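Local coordinates for protein glutathione S-transferase (Ceriporiopsis subvermispora, PDB 6J3E) that probably conjugates glutathione to small electrophilic compounds, as a serine-type glutathione S-transferase of a wood-decay fungus, at residues V43-A57 against Y69-T82. Residues are numbered along the deposited sequence; the frame is centred on the assembly and turned at random.
Sequences VEYPDIASVCKEIGA and YTLPVIHDPSTGKT. With EDO (1,2-ethanediol), chain C; EDO (1,2-ethanediol), chain D.
Tyr69 lays its ring across the helix 48-55, where the amine of Lys53 donates to its hydroxyl; the modelled Lys53 NZ to Tyr69 OH distance, 2.5 Å, is unusually short and its exact length doubtful. The two side chains cross at about a right angle, the lysine chain bending at chi2 and again at chi4 (-70°) to bring the amine round. Ala49 O lies over one ring face, Cys52 CB approaches CD1 obliquely, and Ala57 O meets the edge in plane, 3.3 Å from Tyr69 CE1. Cys52 SG sits 4.7 Å from the ring centroid, an oblique sulfur-aromatic contact. Replacing Tyr69 with alanine would probably open a gap over Cys52 and Ala49 and cost the Lys53 amine its hydroxyl partner. A 1,2-ethanediol, probably from the crystallisation liquor, bridges the Tyr69 backbone, accepting from N and donating to O.

Deeper in, Ile48 and Leu71, a glutathione-binding residue, reach toward each other tip to tip, with Ile48 CG2 4.0 Å from Leu71 CG. Ile55 CD1 and Ala57 CB both pack on Val73 CG1. In this thioredoxin-like domain, helix 48-55 packs against strands 73-76 and 81-84; Ile74 turns away from this helix, and its side chain touches helix 86-96, while Pro72, which follows a cis peptide bond, touches helix 22-34.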
loop_
_atom_site.group_PDB
_atom_site.type_symbol
_atom_site.label_atom_id
_atom_site.label_comp_id
_atom_site.label_asym_id
_atom_site.label_seq_id
_atom_site.Cartn_x
_atom_site.Cartn_y
_atom_site.Cartn_z
ATOM N N VAL A 43 -3.751 20.242 -23.178
ATOM C CA VAL A 43 -5.119 19.798 -23.421
ATOM C C VAL A 43 -6.006 20.211 -22.255
ATOM O O VAL A 43 -5.700 19.917 -21.094
ATOM C CB VAL A 43 -5.185 18.276 -23.647
ATOM C CG1 VAL A 43 -6.639 17.816 -23.754
ATOM C CG2 VAL A 43 -4.389 17.900 -24.904
ATOM N N GLU A 44 -7.108 20.889 -22.563
ATOM C CA GLU A 44 -8.044 21.280 -21.522
ATOM C C GLU A 44 -8.810 20.060 -21.035
ATOM O O GLU A 44 -9.037 19.100 -21.782
ATOM C CB GLU A 44 -9.013 22.346 -22.035
ATOM C CG GLU A 44 -8.364 23.669 -22.427
ATOM C CD GLU A 44 -7.787 24.442 -21.245
ATOM O OE1 GLU A 44 -8.183 24.173 -20.089
ATOM O OE2 GLU A 44 -6.926 25.323 -21.477
ATOM N N TYR A 45 -9.204 20.108 -19.762
ATOM C CA TYR A 45 -9.959 19.023 -19.137
ATOM C C TYR A 45 -11.099 18.498 -19.996
ATOM O O TYR A 45 -11.184 17.273 -20.182
ATOM C CB TYR A 45 -10.483 19.483 -17.767
ATOM C CG TYR A 45 -9.738 18.874 -16.606
ATOM C CD1 TYR A 45 -9.901 17.526 -16.284
ATOM C CD2 TYR A 45 -8.858 19.632 -15.841
ATOM C CE1 TYR A 45 -9.218 16.954 -15.221
ATOM C CE2 TYR A 45 -8.158 19.064 -14.775
ATOM C CZ TYR A 45 -8.349 17.729 -14.466
ATOM O OH TYR A 45 -7.664 17.152 -13.414
ATOM N N PRO A 46 -11.984 19.331 -20.554
ATOM C CA PRO A 46 -13.139 18.772 -21.273
ATOM C C PRO A 46 -12.787 18.143 -22.627
ATOM O O PRO A 46 -13.612 17.397 -23.173
ATOM C CB PRO A 46 -14.072 19.981 -21.427
ATOM C CG PRO A 46 -13.161 21.170 -21.375
ATOM C CD PRO A 46 -12.010 20.809 -20.508
ATOM N N ASP A 47 -11.596 18.404 -23.168
ATOM C CA ASP A 47 -11.155 17.808 -24.418
ATOM C C ASP A 47 -10.374 16.526 -24.215
ATOM O O ASP A 47 -9.974 15.905 -25.205
ATOM C CB ASP A 47 -10.273 18.778 -25.218
ATOM C CG ASP A 47 -10.846 20.181 -25.289
ATOM O OD1 ASP A 47 -12.085 20.329 -25.336
ATOM O OD2 ASP A 47 -10.041 21.140 -25.288
ATOM N N ILE A 48 -10.135 16.119 -22.969
ATOM C CA ILE A 48 -9.210 15.018 -22.725
ATOM C C ILE A 48 -9.715 13.748 -23.397
ATOM O O ILE A 48 -8.981 13.074 -24.131
ATOM C CB ILE A 48 -8.993 14.821 -21.216
ATOM C CG1 ILE A 48 -8.126 15.950 -20.662
ATOM C CG2 ILE A 48 -8.333 13.501 -20.938
ATOM C CD1 ILE A 48 -7.968 15.920 -19.145
ATOM N N ALA A 49 -10.983 13.415 -23.167
ATOM C CA ALA A 49 -11.576 12.252 -23.810
ATOM C C ALA A 49 -11.420 12.340 -25.325
ATOM O O ALA A 49 -10.903 11.416 -25.975
ATOM C CB ALA A 49 -13.047 12.148 -23.411
ATOM N N SER A 50 -11.797 13.492 -25.888
ATOM C CA SER A 50 -11.768 13.680 -27.331
ATOM C C SER A 50 -10.367 13.494 -27.898
ATOM O O SER A 50 -10.192 12.873 -28.950
ATOM C CB SER A 50 -12.307 15.065 -27.668
ATOM O OG SER A 50 -12.531 15.171 -29.052
ATOM N N VAL A 51 -9.352 14.009 -27.213
ATOM C CA VAL A 51 -7.995 13.850 -27.719
ATOM C C VAL A 51 -7.538 12.406 -27.579
ATOM O O VAL A 51 -6.798 11.886 -28.423
ATOM C CB VAL A 51 -7.049 14.815 -26.989
ATOM C CG1 VAL A 51 -5.592 14.337 -27.127
ATOM C CG2 VAL A 51 -7.217 16.233 -27.507
ATOM N N CYS A 52 -7.948 11.733 -26.506
ATOM C CA CYS A 52 -7.502 10.354 -26.320
ATOM C C CYS A 52 -8.014 9.464 -27.439
ATOM O O CYS A 52 -7.301 8.573 -27.913
ATOM C CB CYS A 52 -7.973 9.807 -24.980
ATOM S SG CYS A 52 -7.094 10.451 -23.550
ATOM N N LYS A 53 -9.254 9.686 -27.868
ATOM C CA LYS A 53 -9.792 8.875 -28.944
ATOM C C LYS A 53 -9.020 9.114 -30.232
ATOM O O LYS A 53 -8.688 8.161 -30.946
ATOM C CB LYS A 53 -11.281 9.156 -29.116
ATOM C CG LYS A 53 -12.067 8.743 -27.897
ATOM C CD LYS A 53 -13.421 8.216 -28.258
ATOM C CE LYS A 53 -14.130 7.707 -27.017
ATOM N NZ LYS A 53 -13.503 6.467 -26.493
ATOM N N GLU A 54 -8.669 10.373 -30.512
ATOM C CA GLU A 54 -7.933 10.679 -31.737
ATOM C C GLU A 54 -6.610 9.932 -31.797
ATOM O O GLU A 54 -6.231 9.417 -32.853
ATOM C CB GLU A 54 -7.694 12.186 -31.860
ATOM C CG GLU A 54 -8.977 13.024 -31.958
ATOM C CD GLU A 54 -8.727 14.440 -32.476
ATOM O OE1 GLU A 54 -9.713 15.105 -32.880
ATOM O OE2 GLU A 54 -7.548 14.880 -32.488
ATOM N N ILE A 55 -5.898 9.851 -30.670
ATOM C CA ILE A 55 -4.569 9.258 -30.641
ATOM C C ILE A 55 -4.590 7.808 -30.195
ATOM O O ILE A 55 -3.529 7.159 -30.157
ATOM C CB ILE A 55 -3.623 10.085 -29.752
ATOM C CG1 ILE A 55 -4.167 10.170 -28.332
ATOM C CG2 ILE A 55 -3.465 11.502 -30.301
ATOM C CD1 ILE A 55 -3.231 10.896 -27.412
ATOM N N GLY A 56 -5.761 7.267 -29.879
ATOM C CA GLY A 56 -5.840 5.862 -29.534
ATOM C C GLY A 56 -5.308 5.520 -28.163
ATOM O O GLY A 56 -4.756 4.438 -27.976
ATOM N N ALA A 57 -5.475 6.409 -27.191
ATOM C CA ALA A 57 -5.008 6.148 -25.839
ATOM C C ALA A 57 -5.964 5.220 -25.107
ATOM O O ALA A 57 -7.174 5.246 -25.329
ATOM C CB ALA A 57 -4.869 7.457 -25.068
ATOM N N TYR A 69 -11.146 8.685 -19.499
ATOM C CA TYR A 69 -9.843 9.067 -20.012
ATOM C C TYR A 69 -9.214 10.149 -19.143
ATOM O O TYR A 69 -9.880 11.108 -18.742
ATOM C CB TYR A 69 -9.969 9.553 -21.450
ATOM C CG TYR A 69 -10.393 8.480 -22.437
ATOM C CD1 TYR A 69 -9.459 7.630 -23.013
ATOM C CD2 TYR A 69 -11.724 8.330 -22.806
ATOM C CE1 TYR A 69 -9.833 6.667 -23.929
ATOM C CE2 TYR A 69 -12.108 7.357 -23.711
ATOM C CZ TYR A 69 -11.162 6.542 -24.277
ATOM O OH TYR A 69 -11.541 5.581 -25.187
ATOM N N THR A 70 -7.922 9.986 -18.864
ATOM C CA THR A 70 -7.141 10.909 -18.053
ATOM C C THR A 70 -5.788 11.158 -18.702
ATOM O O THR A 70 -5.303 10.371 -19.524
ATOM C CB THR A 70 -6.888 10.368 -16.636
ATOM O OG1 THR A 70 -6.277 9.064 -16.726
ATOM C CG2 THR A 70 -8.178 10.290 -15.852
ATOM N N LEU A 71 -5.165 12.251 -18.285
ATOM C CA LEU A 71 -3.763 12.496 -18.587
ATOM C C LEU A 71 -2.970 12.196 -17.321
ATOM O O LEU A 71 -3.546 12.168 -16.231
ATOM C CB LEU A 71 -3.565 13.933 -19.059
ATOM C CG LEU A 71 -4.418 14.222 -20.296
ATOM C CD1 LEU A 71 -4.084 15.596 -20.866
ATOM C CD2 LEU A 71 -4.196 13.096 -21.317
ATOM N N PRO A 72 -1.653 11.959 -17.441
ATOM C CA PRO A 72 -0.781 12.027 -18.620
ATOM C C PRO A 72 -1.024 10.945 -19.670
ATOM O O PRO A 72 -1.446 9.837 -19.336
ATOM C CB PRO A 72 0.615 11.852 -18.017
ATOM C CG PRO A 72 0.379 11.008 -16.805
ATOM C CD PRO A 72 -0.908 11.528 -16.242
ATOM N N VAL A 73 -0.752 11.277 -20.927
ATOM C CA VAL A 73 -0.613 10.295 -21.995
ATOM C C VAL A 73 0.606 10.675 -22.826
ATOM O O VAL A 73 0.899 11.861 -23.008
ATOM C CB VAL A 73 -1.882 10.226 -22.865
ATOM C CG1 VAL A 73 -1.663 9.329 -24.054
ATOM C CG2 VAL A 73 -3.045 9.702 -22.053
ATOM N N ILE A 74 1.335 9.682 -23.316
ATOM C CA ILE A 74 2.406 9.956 -24.266
ATOM C C ILE A 74 2.154 9.176 -25.548
ATOM O O ILE A 74 1.611 8.067 -25.525
ATOM C CB ILE A 74 3.815 9.633 -23.718
ATOM C CG1 ILE A 74 3.943 8.153 -23.361
ATOM C CG2 ILE A 74 4.154 10.545 -22.554
ATOM C CD1 ILE A 74 5.377 7.715 -23.172
ATOM N N HIS A 75 2.541 9.776 -26.678
ATOM C CA HIS A 75 2.631 9.069 -27.949
ATOM C C HIS A 75 4.067 9.112 -28.441
ATOM O O HIS A 75 4.667 10.191 -28.542
ATOM C CB HIS A 75 1.713 9.634 -29.031
ATOM C CG HIS A 75 1.930 8.984 -30.360
ATOM N ND1 HIS A 75 1.545 7.686 -30.617
ATOM C CD2 HIS A 75 2.553 9.421 -31.482
ATOM C CE1 HIS A 75 1.900 7.358 -31.846
ATOM N NE2 HIS A 75 2.506 8.396 -32.395
ATOM N N ASP A 76 4.606 7.929 -28.742
ATOM C CA ASP A 76 5.999 7.736 -29.129
ATOM C C ASP A 76 6.036 7.421 -30.613
ATOM O O ASP A 76 5.842 6.259 -31.004
ATOM C CB ASP A 76 6.633 6.602 -28.317
ATOM C CG ASP A 76 8.135 6.497 -28.532
ATOM O OD1 ASP A 76 8.684 7.367 -29.249
ATOM O OD2 ASP A 76 8.773 5.573 -27.969
ATOM N N PRO A 77 6.245 8.414 -31.482
ATOM C CA PRO A 77 6.257 8.123 -32.923
ATOM C C PRO A 77 7.358 7.148 -33.306
ATOM O O PRO A 77 7.186 6.367 -34.254
ATOM C CB PRO A 77 6.446 9.509 -33.555
ATOM C CG PRO A 77 7.143 10.300 -32.510
ATOM C CD PRO A 77 6.619 9.811 -31.196
ATOM N N SER A 78 8.472 7.141 -32.563
ATOM C CA SER A 78 9.504 6.128 -32.765
ATOM C C SER A 78 8.936 4.715 -32.726
ATOM O O SER A 78 9.501 3.797 -33.324
ATOM C CB SER A 78 10.589 6.276 -31.698
ATOM O OG SER A 78 10.663 5.098 -30.911
ATOM N N THR A 79 7.814 4.518 -32.040
ATOM C CA THR A 79 7.243 3.193 -31.888
ATOM C C THR A 79 5.807 3.085 -32.353
ATOM O O THR A 79 5.327 1.963 -32.559
ATOM C CB THR A 79 7.312 2.753 -30.424
ATOM O OG1 THR A 79 7.075 1.351 -30.340
ATOM C CG2 THR A 79 6.263 3.452 -29.634
ATOM N N GLY A 80 5.108 4.203 -32.517
ATOM C CA GLY A 80 3.695 4.183 -32.821
ATOM C C GLY A 80 2.781 3.850 -31.659
ATOM O O GLY A 80 1.561 3.814 -31.852
ATOM N N LYS A 81 3.321 3.594 -30.467
ATOM C CA LYS A 81 2.507 3.231 -29.316
ATOM C C LYS A 81 2.055 4.478 -28.564
ATOM O O LYS A 81 2.730 5.510 -28.555
ATOM C CB LYS A 81 3.269 2.305 -28.360
ATOM C CG LYS A 81 3.647 0.945 -28.945
ATOM C CD LYS A 81 2.672 -0.156 -28.535
ATOM C CE LYS A 81 3.247 -1.539 -28.842
ATOM N NZ LYS A 81 2.400 -2.630 -28.277
ATOM N N THR A 82 0.890 4.370 -27.943
ATOM C CA THR A 82 0.372 5.394 -27.049
ATOM C C THR A 82 0.137 4.748 -25.697
ATOM O O THR A 82 -0.516 3.704 -25.617
ATOM C CB THR A 82 -0.913 6.004 -27.601
ATOM O OG1 THR A 82 -0.594 6.777 -28.761
ATOM C CG2 THR A 82 -1.581 6.912 -26.578
HETATM C C1 EDO C . -13.312 12.245 -18.625
HETATM O O1 EDO C . -12.129 12.651 -19.334
HETATM C C2 EDO C . -14.186 11.391 -19.542
HETATM O O2 EDO C . -13.361 10.470 -20.276
HETATM C C1 EDO D . -3.102 8.715 -14.646
HETATM O O1 EDO D . -4.242 9.316 -14.010
HETATM C C2 EDO D . -2.166 8.169 -13.577
HETATM O O2 EDO D . -1.274 9.206 -13.170
#